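Local coordinates for sensor protein, Kinase (Polaromonas sp. JS666, PDB 3GRC) that probably serves as the receiver domain of a sensor histidine kinase, taking a phosphoryl group onto an aspartate in two-component signalling, at residues 8-13 and 52-57; 23-28 and 115-120; 37-42 and 58-63; 84-89 and 110-115. All blocks are in the same frame, centred on the assembly; numbering follows the deposited sequence.

How the contacts relate
All four contacts belong to one receiver domain of the CheY kind, in which helices flank a parallel sheet. Contact 1 pairs two central strands and ends at the acidic cluster of E13 and D57, the probable phosphoacceptor pocket. Contact 4 reaches this pocket from the end of strand 82-86 and from the loop carrying K110, whose NZ lies 2.8 Å from E13 OE1 of contact 1 in a salt bridge. Contact 3 joins the loop after D57 to the helix beginning near S38; its N59 ND2 is 3.0 Å from N89 OD1 of contact 4, a probable hydrogen bond. Contact 2, helix on helix, shares N115 with contact 4; its centre lies about 21 Å from that of contact 3, beyond the chain's centre.

Contact 1: residues 8-13 and 52-57; sequences RILICE and AAMTVD
I9 to C12 and A53 to V56 pair as parallel strands, the axes of strands 8-12 and 53-56 approaching to 4.6 Å. Five backbone hydrogen bonds join the segments: A52 N to R8 O, L10 N to A53 O (2.9 Å), T55 N to L10 O, C12 N to T55 O, and D57 N to C12 O (3.2 Å). L10 and C12 thus spend both N-H and C=O on 52-57, while I9 and I11 bond to strand 32-36. Water bridges the strands, donating to C12 O and lying 2.6 Å from T55 OG1.

Apolar contacts cover one face, where I9 CD1 meets A53 CB at 3.8 Å. With chi1 66°, T55 sets OG1 alongside I11, and its CG2 touches I9 CG2 at 3.8 Å, the two side chains crossing at about a right angle. On the other face L10 CD2 meets SE of the selenomethionine M54 at 4.3 Å.

Among the carboxylates, a bend at chi2 carries E13 OE2 to 3.0 Å from D57 OD2, the two planes 24° apart. E13 OE2 accepts from D15 N and D57 OD2 weakly from D14 N, while K110 pairs with E13 OE1, and N59 N and S87 OG with D57 OD1. Were E13 an alanine, K110 would probably lose its salt-bridge mate and D15 N this acceptor. Two acidic groups this close are consistent with the metal-binding pocket of receiver domains, D57 being the probable phosphoacceptor.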
loop_
_atom_site.group_PDB
_atom_site.type_symbol
_atom_site.label_atom_id
_atom_site.label_comp_id
_atom_site.label_asym_id
_atom_site.label_seq_id
_atom_site.Cartn_x
_atom_site.Cartn_y
_atom_site.Cartn_z
ATOM N N ARG A 8 2.273 9.190 -7.883
ATOM C CA ARG A 8 1.860 9.388 -6.496
ATOM C C ARG A 8 1.404 8.119 -5.775
ATOM O O ARG A 8 0.620 7.332 -6.306
ATOM C CB ARG A 8 0.775 10.467 -6.426
ATOM C CG ARG A 8 0.376 10.863 -4.999
ATOM C CD ARG A 8 -0.617 12.044 -4.960
ATOM N NE ARG A 8 0.076 13.299 -5.214
ATOM C CZ ARG A 8 0.228 14.280 -4.335
ATOM N NH1 ARG A 8 -0.270 14.187 -3.117
ATOM N NH2 ARG A 8 0.907 15.355 -4.681
ATOM N N ILE A 9 1.900 7.928 -4.556
ATOM C CA ILE A 9 1.565 6.749 -3.756
ATOM C C ILE A 9 0.644 7.093 -2.588
ATOM O O ILE A 9 0.833 8.109 -1.932
ATOM C CB ILE A 9 2.836 6.114 -3.153
ATOM C CG1 ILE A 9 3.856 5.820 -4.253
ATOM C CG2 ILE A 9 2.479 4.853 -2.379
ATOM C CD1 ILE A 9 3.359 4.898 -5.323
ATOM N N LEU A 10 -0.359 6.262 -2.330
ATOM C CA LEU A 10 -1.233 6.504 -1.192
ATOM C C LEU A 10 -0.775 5.603 -0.041
ATOM O O LEU A 10 -0.856 4.380 -0.125
ATOM C CB LEU A 10 -2.691 6.203 -1.533
ATOM C CG LEU A 10 -3.679 6.289 -0.360
ATOM C CD1 LEU A 10 -3.789 7.717 0.164
ATOM C CD2 LEU A 10 -5.045 5.805 -0.828
ATOM N N ILE A 11 -0.278 6.227 1.018
ATOM C CA ILE A 11 0.202 5.529 2.200
ATOM C C ILE A 11 -0.900 5.369 3.244
ATOM O O ILE A 11 -1.383 6.357 3.791
ATOM C CB ILE A 11 1.344 6.313 2.880
ATOM C CG1 ILE A 11 2.477 6.555 1.892
ATOM C CG2 ILE A 11 1.819 5.570 4.123
ATOM C CD1 ILE A 11 3.535 7.484 2.429
ATOM N N CYS A 12 -1.290 4.134 3.524
ATOM C CA CYS A 12 -2.307 3.875 4.533
ATOM C C CYS A 12 -1.564 3.205 5.672
ATOM O O CYS A 12 -1.213 2.015 5.591
ATOM C CB CYS A 12 -3.394 2.953 3.986
ATOM S SG CYS A 12 -4.685 2.485 5.153
ATOM N N GLU A 13 -1.321 3.975 6.730
ATOM C CA GLU A 13 -0.569 3.486 7.876
ATOM C C GLU A 13 -1.110 4.050 9.180
ATOM O O GLU A 13 -1.334 5.251 9.315
ATOM C CB GLU A 13 0.912 3.862 7.697
ATOM C CG GLU A 13 1.810 3.739 8.938
ATOM C CD GLU A 13 1.969 2.319 9.448
ATOM O OE1 GLU A 13 2.449 1.458 8.694
ATOM O OE2 GLU A 13 1.619 2.068 10.610
ATOM N N ALA A 52 -0.539 5.843 -8.401
ATOM C CA ALA A 52 0.181 4.780 -9.096
ATOM C C ALA A 52 0.130 3.504 -8.250
ATOM O O ALA A 52 0.172 2.392 -8.784
ATOM C CB ALA A 52 1.621 5.183 -9.329
ATOM N N ALA A 53 0.042 3.666 -6.931
ATOM C CA ALA A 53 -0.002 2.522 -6.045
ATOM C C ALA A 53 -0.339 2.922 -4.614
ATOM O O ALA A 53 -0.385 4.094 -4.273
ATOM C CB ALA A 53 1.335 1.796 -6.075
HETATM N N MSE A 54 -0.590 1.922 -3.786
HETATM C CA MSE A 54 -0.901 2.103 -2.370
HETATM C C MSE A 54 -0.041 1.168 -1.536
HETATM O O MSE A 54 0.278 0.053 -1.967
HETATM C CB MSE A 54 -2.383 1.778 -2.075
HETATM C CG MSE A 54 -2.768 1.766 -0.586
HETATM SE SE MSE A 54 -4.726 1.551 -0.323
HETATM C CE MSE A 54 -4.714 1.740 1.655
ATOM N N THR A 55 0.359 1.624 -0.356
ATOM C CA THR A 55 1.097 0.774 0.565
ATOM C C THR A 55 0.073 0.538 1.662
ATOM O O THR A 55 -0.626 1.471 2.080
ATOM C CB THR A 55 2.356 1.461 1.151
ATOM O OG1 THR A 55 1.977 2.556 1.992
ATOM C CG2 THR A 55 3.240 1.966 0.031
ATOM N N VAL A 56 -0.026 -0.704 2.125
ATOM C CA VAL A 56 -1.001 -1.040 3.149
ATOM C C VAL A 56 -0.473 -1.701 4.409
ATOM O O VAL A 56 0.232 -2.705 4.368
ATOM C CB VAL A 56 -2.093 -1.954 2.577
ATOM C CG1 VAL A 56 -3.100 -2.325 3.667
ATOM C CG2 VAL A 56 -2.774 -1.259 1.422
ATOM N N ASP A 57 -0.847 -1.120 5.536
ATOM C CA ASP A 57 -0.485 -1.637 6.841
ATOM C C ASP A 57 -1.560 -2.673 7.157
ATOM O O ASP A 57 -2.751 -2.388 7.052
ATOM C CB ASP A 57 -0.532 -0.502 7.865
ATOM C CG ASP A 57 -0.259 -0.970 9.282
ATOM O OD1 ASP A 57 0.149 -2.144 9.470
ATOM O OD2 ASP A 57 -0.442 -0.142 10.213
HETATM O O HOH W 1 1.403 1.920 4.442
#

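Contact 2: residues 23-28 and 115-120; sequences NLMLEK and NLLILS
M25 and L26 meet L117 and I118 where the helical segments 23-28 and 115-120 cross at -63°, their axes 10.2 Å apart. At that spacing side-chain ends bridge the gap. L26 CD2 is the hub on its helix: it touches I118 CD1 at 3.9 Å and L117 CD2 at 4.2 Å, the L26 and L117 side chains crossing at about a right angle. L117 CD2 also receives the selenium of the selenomethionine M25, with SE 4.1 Å away and that chain likewise running across the leucine. In I118, CG1 stands anti to the carbonyl carbon and the chain bends at chi2 (-58°), carrying CD1 to the other helix, where it also lies 3.8 Å from M25 O. Within helix 114-128, L116 O accepts from S120 N and S120 OG, which arrive from opposite faces of its plane; the OG bond of 2.8 Å satisfies a buried hydroxyl within its own helix. L26 rests on I9 and I11 of strand 8-12 and also touches L121 of helix 114-128, while L117 sits on L108 of the edge strand 106-108: two helices crossing over one face of the sheet.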
loop_
_atom_site.group_PDB
_atom_site.type_symbol
_atom_site.label_atom_id
_atom_site.label_comp_id
_atom_site.label_asym_id
_atom_site.label_seq_id
_atom_site.Cartn_x
_atom_site.Cartn_y
_atom_site.Cartn_z
ATOM N N ASN A 23 6.487 8.387 3.775
ATOM C CA ASN A 23 6.399 9.625 3.010
ATOM C C ASN A 23 7.811 10.110 2.629
ATOM O O ASN A 23 8.059 10.426 1.469
ATOM C CB ASN A 23 5.661 10.707 3.819
ATOM C CG ASN A 23 5.543 12.029 3.070
ATOM O OD1 ASN A 23 5.984 13.060 3.557
ATOM N ND2 ASN A 23 4.936 12.001 1.888
ATOM N N LEU A 24 8.732 10.144 3.594
ATOM C CA LEU A 24 10.109 10.583 3.336
ATOM C C LEU A 24 10.931 9.619 2.464
ATOM O O LEU A 24 11.663 10.077 1.585
ATOM C CB LEU A 24 10.838 10.841 4.656
ATOM C CG LEU A 24 10.226 12.021 5.410
ATOM C CD1 LEU A 24 10.742 12.046 6.857
ATOM C CD2 LEU A 24 10.555 13.321 4.654
HETATM N N MSE A 25 10.831 8.304 2.702
HETATM C CA MSE A 25 11.554 7.307 1.871
HETATM C C MSE A 25 11.061 7.347 0.411
HETATM O O MSE A 25 11.842 7.241 -0.538
HETATM C CB MSE A 25 11.326 5.866 2.380
HETATM C CG MSE A 25 11.957 5.486 3.682
HETATM SE SE MSE A 25 11.606 3.586 4.057
HETATM C CE MSE A 25 12.821 3.483 5.597
ATOM N N LEU A 26 9.753 7.465 0.243
ATOM C CA LEU A 26 9.185 7.490 -1.090
ATOM C C LEU A 26 9.683 8.695 -1.874
ATOM O O LEU A 26 9.984 8.590 -3.067
ATOM C CB LEU A 26 7.663 7.497 -1.016
ATOM C CG LEU A 26 7.120 6.147 -0.563
ATOM C CD1 LEU A 26 5.583 6.089 -0.666
ATOM C CD2 LEU A 26 7.748 5.103 -1.442
ATOM N N GLU A 27 9.769 9.830 -1.192
ATOM C CA GLU A 27 10.248 11.049 -1.817
ATOM C C GLU A 27 11.684 10.809 -2.304
ATOM O O GLU A 27 12.028 11.172 -3.419
ATOM C CB GLU A 27 10.200 12.227 -0.833
ATOM C CG GLU A 27 10.747 13.539 -1.413
ATOM C CD GLU A 27 10.548 14.726 -0.483
ATOM O OE1 GLU A 27 11.011 14.668 0.675
ATOM O OE2 GLU A 27 9.923 15.722 -0.913
ATOM N N LYS A 28 12.528 10.194 -1.487
ATOM C CA LYS A 28 13.886 9.935 -1.955
ATOM C C LYS A 28 13.855 9.057 -3.214
ATOM O O LYS A 28 14.679 9.217 -4.106
ATOM C CB LYS A 28 14.715 9.250 -0.872
ATOM C CG LYS A 28 15.074 10.156 0.284
ATOM C CD LYS A 28 15.943 11.302 -0.173
ATOM C CE LYS A 28 16.527 12.032 1.018
ATOM N NZ LYS A 28 17.289 13.239 0.600
ATOM N N ASN A 115 15.386 -0.246 0.031
ATOM C CA ASN A 115 15.676 -0.635 -1.345
ATOM C C ASN A 115 14.597 -1.551 -1.894
ATOM O O ASN A 115 14.135 -1.378 -3.025
ATOM C CB ASN A 115 17.031 -1.338 -1.411
ATOM C CG ASN A 115 18.158 -0.433 -0.990
ATOM O OD1 ASN A 115 18.424 0.578 -1.641
ATOM N ND2 ASN A 115 18.820 -0.772 0.115
ATOM N N LEU A 116 14.201 -2.534 -1.092
ATOM C CA LEU A 116 13.179 -3.471 -1.525
ATOM C C LEU A 116 11.861 -2.717 -1.672
ATOM O O LEU A 116 11.080 -3.007 -2.559
ATOM C CB LEU A 116 13.045 -4.633 -0.530
ATOM C CG LEU A 116 12.118 -5.808 -0.903
ATOM C CD1 LEU A 116 12.492 -6.396 -2.245
ATOM C CD2 LEU A 116 12.197 -6.882 0.185
ATOM N N LEU A 117 11.626 -1.717 -0.827
ATOM C CA LEU A 117 10.378 -0.961 -0.936
ATOM C C LEU A 117 10.251 -0.242 -2.267
ATOM O O LEU A 117 9.227 -0.349 -2.941
ATOM C CB LEU A 117 10.250 0.077 0.182
ATOM C CG LEU A 117 9.079 1.069 0.039
ATOM C CD1 LEU A 117 7.763 0.323 0.104
ATOM C CD2 LEU A 117 9.147 2.120 1.142
ATOM N N ILE A 118 11.285 0.510 -2.629
ATOM C CA ILE A 118 11.269 1.276 -3.865
ATOM C C ILE A 118 11.241 0.327 -5.067
ATOM O O ILE A 118 10.452 0.511 -5.987
ATOM C CB ILE A 118 12.489 2.220 -3.928
ATOM C CG1 ILE A 118 12.577 3.039 -2.623
ATOM C CG2 ILE A 118 12.374 3.153 -5.135
ATOM C CD1 ILE A 118 11.343 3.895 -2.300
ATOM N N LEU A 119 12.068 -0.707 -5.024
ATOM C CA LEU A 119 12.123 -1.689 -6.102
ATOM C C LEU A 119 10.749 -2.332 -6.294
ATOM O O LEU A 119 10.230 -2.383 -7.413
ATOM C CB LEU A 119 13.161 -2.768 -5.795
ATOM C CG LEU A 119 13.259 -3.900 -6.823
ATOM C CD1 LEU A 119 13.615 -3.323 -8.200
ATOM C CD2 LEU A 119 14.308 -4.906 -6.378
ATOM N N SER A 120 10.165 -2.808 -5.194
ATOM C CA SER A 120 8.844 -3.435 -5.217
ATOM C C SER A 120 7.762 -2.516 -5.793
ATOM O O SER A 120 6.950 -2.955 -6.599
ATOM C CB SER A 120 8.429 -3.889 -3.811
ATOM O OG SER A 120 9.250 -4.940 -3.328
#

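Contact 3: residues 37-42 and 58-63; sequences HSAAQA and LNLPDQ
D62 holds the first turn of helix 39-48 by its backbone N-H groups, one carboxylate oxygen to each. A40 N donates to OD2 of D62 at 3.2 Å with an angle of 163°, arriving on the syn side but 27° out of the carboxylate plane. A39 N makes a weaker bond to D62 OD1 at 3.3 Å. The same OD1 is 2.6 Å from Q63 N in a weak, bent bond. The D62 side chain reaches the helix because chi1 of 50° places CG between its own backbone N and carbonyl carbon. The next N-H, that of Q41, is taken by S38 OG at 3.2 Å, an N-cap bond; Q41 in turn extends OE1 to H37 N at 2.9 Å and over one face of the H37 ring. A39 CB packs against the Q63 chain, CB to CB 3.8 Å, and against L60 CD1 at 4.2 Å. L60 and A39 both continue onto L68 of helix 65-73. A carboxylate at the positive end of a helix would be favoured electrostatically. In the receiver fold this ties the loop after D57, the probable phosphoacceptor, to the start of helix 39-48.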
loop_
_atom_site.group_PDB
_atom_site.type_symbol
_atom_site.label_atom_id
_atom_site.label_comp_id
_atom_site.label_asym_id
_atom_site.label_seq_id
_atom_site.Cartn_x
_atom_site.Cartn_y
_atom_site.Cartn_z
ATOM N N HIS A 37 -4.498 7.394 7.722
ATOM C CA HIS A 37 -4.319 6.447 8.816
ATOM C C HIS A 37 -5.366 5.360 9.040
ATOM O O HIS A 37 -5.320 4.672 10.066
ATOM C CB HIS A 37 -4.111 7.234 10.111
ATOM C CG HIS A 37 -5.249 8.136 10.467
ATOM N ND1 HIS A 37 -6.422 7.680 11.036
ATOM C CD2 HIS A 37 -5.412 9.475 10.319
ATOM C CE1 HIS A 37 -7.247 8.689 11.221
ATOM N NE2 HIS A 37 -6.654 9.794 10.793
ATOM N N SER A 38 -6.292 5.191 8.100
ATOM C CA SER A 38 -7.320 4.167 8.258
ATOM C C SER A 38 -7.877 3.706 6.923
ATOM O O SER A 38 -7.723 4.380 5.900
ATOM C CB SER A 38 -8.474 4.677 9.127
ATOM O OG SER A 38 -9.339 5.516 8.372
ATOM N N ALA A 39 -8.532 2.547 6.950
ATOM C CA ALA A 39 -9.134 1.966 5.758
ATOM C C ALA A 39 -10.188 2.894 5.166
ATOM O O ALA A 39 -10.268 3.058 3.947
ATOM C CB ALA A 39 -9.751 0.611 6.092
ATOM N N ALA A 40 -10.982 3.508 6.038
ATOM C CA ALA A 40 -12.038 4.417 5.611
ATOM C C ALA A 40 -11.420 5.587 4.846
ATOM O O ALA A 40 -11.855 5.914 3.731
ATOM C CB ALA A 40 -12.814 4.922 6.827
ATOM N N GLN A 41 -10.404 6.209 5.446
ATOM C CA GLN A 41 -9.722 7.325 4.810
ATOM C C GLN A 41 -9.108 6.902 3.486
ATOM O O GLN A 41 -9.124 7.661 2.518
ATOM C CB GLN A 41 -8.619 7.871 5.699
ATOM C CG GLN A 41 -9.089 8.654 6.883
ATOM C CD GLN A 41 -7.976 9.514 7.434
ATOM O OE1 GLN A 41 -6.822 9.084 7.479
ATOM N NE2 GLN A 41 -8.310 10.734 7.855
ATOM N N ALA A 42 -8.568 5.689 3.444
ATOM C CA ALA A 42 -7.961 5.204 2.220
ATOM C C ALA A 42 -9.021 5.063 1.120
ATOM O O ALA A 42 -8.802 5.475 -0.018
ATOM C CB ALA A 42 -7.260 3.877 2.473
ATOM N N LEU A 58 -1.152 -3.874 7.533
ATOM C CA LEU A 58 -2.108 -4.917 7.847
ATOM C C LEU A 58 -2.860 -4.670 9.153
ATOM O O LEU A 58 -4.027 -5.032 9.281
ATOM C CB LEU A 58 -1.394 -6.259 7.906
ATOM C CG LEU A 58 -1.773 -7.284 6.839
ATOM C CD1 LEU A 58 -1.769 -6.652 5.456
ATOM C CD2 LEU A 58 -0.798 -8.445 6.912
ATOM N N ASN A 59 -2.199 -4.030 10.111
ATOM C CA ASN A 59 -2.808 -3.761 11.415
ATOM C C ASN A 59 -3.464 -2.388 11.555
ATOM O O ASN A 59 -2.933 -1.509 12.228
ATOM C CB ASN A 59 -1.755 -3.930 12.506
ATOM C CG ASN A 59 -1.136 -5.313 12.503
ATOM O OD1 ASN A 59 -1.816 -6.309 12.760
ATOM N ND2 ASN A 59 0.154 -5.387 12.198
ATOM N N LEU A 60 -4.622 -2.211 10.931
ATOM C CA LEU A 60 -5.338 -0.940 11.003
ATOM C C LEU A 60 -6.426 -0.982 12.078
ATOM O O LEU A 60 -6.948 -2.048 12.404
ATOM C CB LEU A 60 -5.972 -0.618 9.655
ATOM C CG LEU A 60 -5.013 -0.617 8.471
ATOM C CD1 LEU A 60 -5.804 -0.517 7.185
ATOM C CD2 LEU A 60 -4.024 0.532 8.616
ATOM N N PRO A 61 -6.792 0.188 12.630
ATOM C CA PRO A 61 -7.826 0.288 13.672
ATOM C C PRO A 61 -9.202 -0.233 13.240
ATOM O O PRO A 61 -9.622 -1.302 13.683
ATOM C CB PRO A 61 -7.838 1.782 14.006
ATOM C CG PRO A 61 -7.449 2.425 12.695
ATOM C CD PRO A 61 -6.328 1.527 12.215
ATOM N N ASP A 62 -9.889 0.517 12.377
ATOM C CA ASP A 62 -11.218 0.129 11.885
ATOM C C ASP A 62 -11.250 -1.241 11.195
ATOM O O ASP A 62 -11.529 -2.257 11.832
ATOM C CB ASP A 62 -11.803 1.216 10.943
ATOM C CG ASP A 62 -10.834 1.663 9.829
ATOM O OD1 ASP A 62 -9.778 1.023 9.612
ATOM O OD2 ASP A 62 -11.148 2.673 9.153
ATOM N N GLN A 63 -10.981 -1.264 9.893
ATOM C CA GLN A 63 -10.956 -2.508 9.134
ATOM C C GLN A 63 -9.500 -2.898 8.984
ATOM O O GLN A 63 -8.644 -2.030 8.802
ATOM C CB GLN A 63 -11.517 -2.309 7.729
ATOM C CG GLN A 63 -12.838 -1.589 7.634
ATOM C CD GLN A 63 -13.145 -1.182 6.205
ATOM O OE1 GLN A 63 -13.121 -2.010 5.292
ATOM N NE2 GLN A 63 -13.431 0.098 6.002
#

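Contact 4: residues 84-89 and 110-115; sequences VVVSAN and KPIDEN
K110 stretches along S87 and A88, and I112 packs on V86, where the loop leading into helix 114-128 passes the end of strand 82-86. A lysine followed by a cis-linked proline, as here, is a signature of CheY-like receiver domains, in which the lysine is directed at the phosphorylation pocket.

K110 comes first. Its chain is extended beyond CG, and chi1 of -72° aims it along the 86-88 backbone: CD lies 3.9 Å from A88 N and CE 3.7 Å from V86 O. At the tip, NZ donates to a water 2.8 Å away, which also accepts from A88 N at 3.0 Å, and it forms a salt bridge with E13 OE1; the ion pair to D57 OD1 is long and weak. A methionine in place of K110 would probably leave the water held by A88 N without the lysine N-H donor and E13 OE1 without a countercharge.

The peptide before P111 is cis, and P111 itself passes the chain on to I112, which packs against V86. There CD1 of I112 touches V86 CG1 at 3.6 Å, the two side chains crossing at about a right angle, and I112 also leans on L22 of helix 16-28. D113 follows as the N-cap of helix 114-128, its OD1 accepting from L116 N.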
loop_
_atom_site.group_PDB
_atom_site.type_symbol
_atom_site.label_atom_id
_atom_site.label_comp_id
_atom_site.label_asym_id
_atom_site.label_seq_id
_atom_site.Cartn_x
_atom_site.Cartn_y
_atom_site.Cartn_z
ATOM N N VAL A 84 1.223 -2.736 -2.292
ATOM C CA VAL A 84 2.345 -3.339 -1.577
ATOM C C VAL A 84 1.996 -3.301 -0.088
ATOM O O VAL A 84 1.712 -2.236 0.461
ATOM C CB VAL A 84 3.681 -2.539 -1.797
ATOM C CG1 VAL A 84 4.764 -3.052 -0.871
ATOM C CG2 VAL A 84 4.141 -2.655 -3.239
ATOM N N VAL A 85 2.002 -4.459 0.564
ATOM C CA VAL A 85 1.710 -4.513 1.990
ATOM C C VAL A 85 3.020 -4.247 2.734
ATOM O O VAL A 85 4.057 -4.821 2.392
ATOM C CB VAL A 85 1.174 -5.910 2.419
ATOM C CG1 VAL A 85 1.202 -6.036 3.931
ATOM C CG2 VAL A 85 -0.228 -6.109 1.913
ATOM N N VAL A 86 2.972 -3.361 3.723
ATOM C CA VAL A 86 4.137 -3.024 4.539
ATOM C C VAL A 86 3.564 -3.119 5.936
ATOM O O VAL A 86 2.832 -2.232 6.383
ATOM C CB VAL A 86 4.641 -1.582 4.291
ATOM C CG1 VAL A 86 5.890 -1.321 5.137
ATOM C CG2 VAL A 86 4.936 -1.369 2.809
ATOM N N SER A 87 3.887 -4.206 6.621
ATOM C CA SER A 87 3.330 -4.434 7.932
ATOM C C SER A 87 4.202 -5.355 8.757
ATOM O O SER A 87 4.988 -6.135 8.217
ATOM C CB SER A 87 1.921 -5.026 7.765
ATOM O OG SER A 87 1.250 -5.138 8.992
ATOM N N ALA A 88 4.038 -5.260 10.072
ATOM C CA ALA A 88 4.792 -6.053 11.031
ATOM C C ALA A 88 4.548 -7.558 10.901
ATOM O O ALA A 88 5.469 -8.370 11.010
ATOM C CB ALA A 88 4.449 -5.591 12.442
ATOM N N ASN A 89 3.301 -7.930 10.675
ATOM C CA ASN A 89 2.965 -9.336 10.535
ATOM C C ASN A 89 2.678 -9.615 9.053
ATOM O O ASN A 89 1.705 -10.294 8.715
ATOM C CB ASN A 89 1.736 -9.653 11.391
ATOM C CG ASN A 89 1.825 -9.052 12.793
ATOM O OD1 ASN A 89 1.537 -7.871 12.999
ATOM N ND2 ASN A 89 2.239 -9.860 13.758
ATOM N N LYS A 110 8.479 -5.186 8.603
ATOM C CA LYS A 110 9.069 -4.053 9.292
ATOM C C LYS A 110 10.042 -4.739 10.254
ATOM O O LYS A 110 9.735 -5.801 10.794
ATOM C CB LYS A 110 8.012 -3.274 10.078
ATOM C CG LYS A 110 7.030 -2.451 9.220
ATOM C CD LYS A 110 5.953 -1.845 10.089
ATOM C CE LYS A 110 4.873 -1.126 9.285
ATOM N NZ LYS A 110 3.738 -0.624 10.143
ATOM N N PRO A 111 11.241 -4.166 10.458
ATOM C CA PRO A 111 11.760 -2.926 9.861
ATOM C C PRO A 111 11.806 -2.963 8.335
ATOM O O PRO A 111 12.188 -3.957 7.731
ATOM C CB PRO A 111 13.151 -2.801 10.491
ATOM C CG PRO A 111 13.564 -4.219 10.683
ATOM C CD PRO A 111 12.292 -4.851 11.232
ATOM N N ILE A 112 11.419 -1.850 7.733
ATOM C CA ILE A 112 11.351 -1.719 6.294
ATOM C C ILE A 112 12.674 -1.667 5.545
ATOM O O ILE A 112 13.563 -0.896 5.874
ATOM C CB ILE A 112 10.537 -0.464 5.899
ATOM C CG1 ILE A 112 9.199 -0.447 6.646
ATOM C CG2 ILE A 112 10.303 -0.467 4.379
ATOM C CD1 ILE A 112 8.429 0.861 6.526
ATOM N N ASP A 113 12.782 -2.508 4.529
ATOM C CA ASP A 113 13.951 -2.545 3.677
ATOM C C ASP A 113 13.677 -1.475 2.608
ATOM O O ASP A 113 12.905 -1.698 1.693
ATOM C CB ASP A 113 14.059 -3.912 3.019
ATOM C CG ASP A 113 15.319 -4.065 2.215
ATOM O OD1 ASP A 113 15.703 -3.121 1.496
ATOM O OD2 ASP A 113 15.923 -5.146 2.296
ATOM N N GLU A 114 14.306 -0.318 2.737
ATOM C CA GLU A 114 14.092 0.785 1.807
ATOM C C GLU A 114 14.293 0.446 0.336
ATOM O O GLU A 114 13.475 0.823 -0.515
ATOM C CB GLU A 114 14.997 1.951 2.188
ATOM C CG GLU A 114 14.576 3.290 1.615
ATOM C CD GLU A 114 15.341 4.433 2.254
ATOM O OE1 GLU A 114 15.849 4.235 3.376
ATOM O OE2 GLU A 114 15.427 5.518 1.647
ATOM N N ASN A 115 15.386 -0.246 0.031
ATOM C CA ASN A 115 15.676 -0.635 -1.345
ATOM C C ASN A 115 14.597 -1.551 -1.894
ATOM O O ASN A 115 14.135 -1.378 -3.025
ATOM C CB ASN A 115 17.031 -1.338 -1.411
ATOM C CG ASN A 115 18.158 -0.433 -0.990
ATOM O OD1 ASN A 115 18.424 0.578 -1.641
ATOM N ND2 ASN A 115 18.820 -0.772 0.115
HETATM O O HOH W 2 2.388 -2.954 10.897
#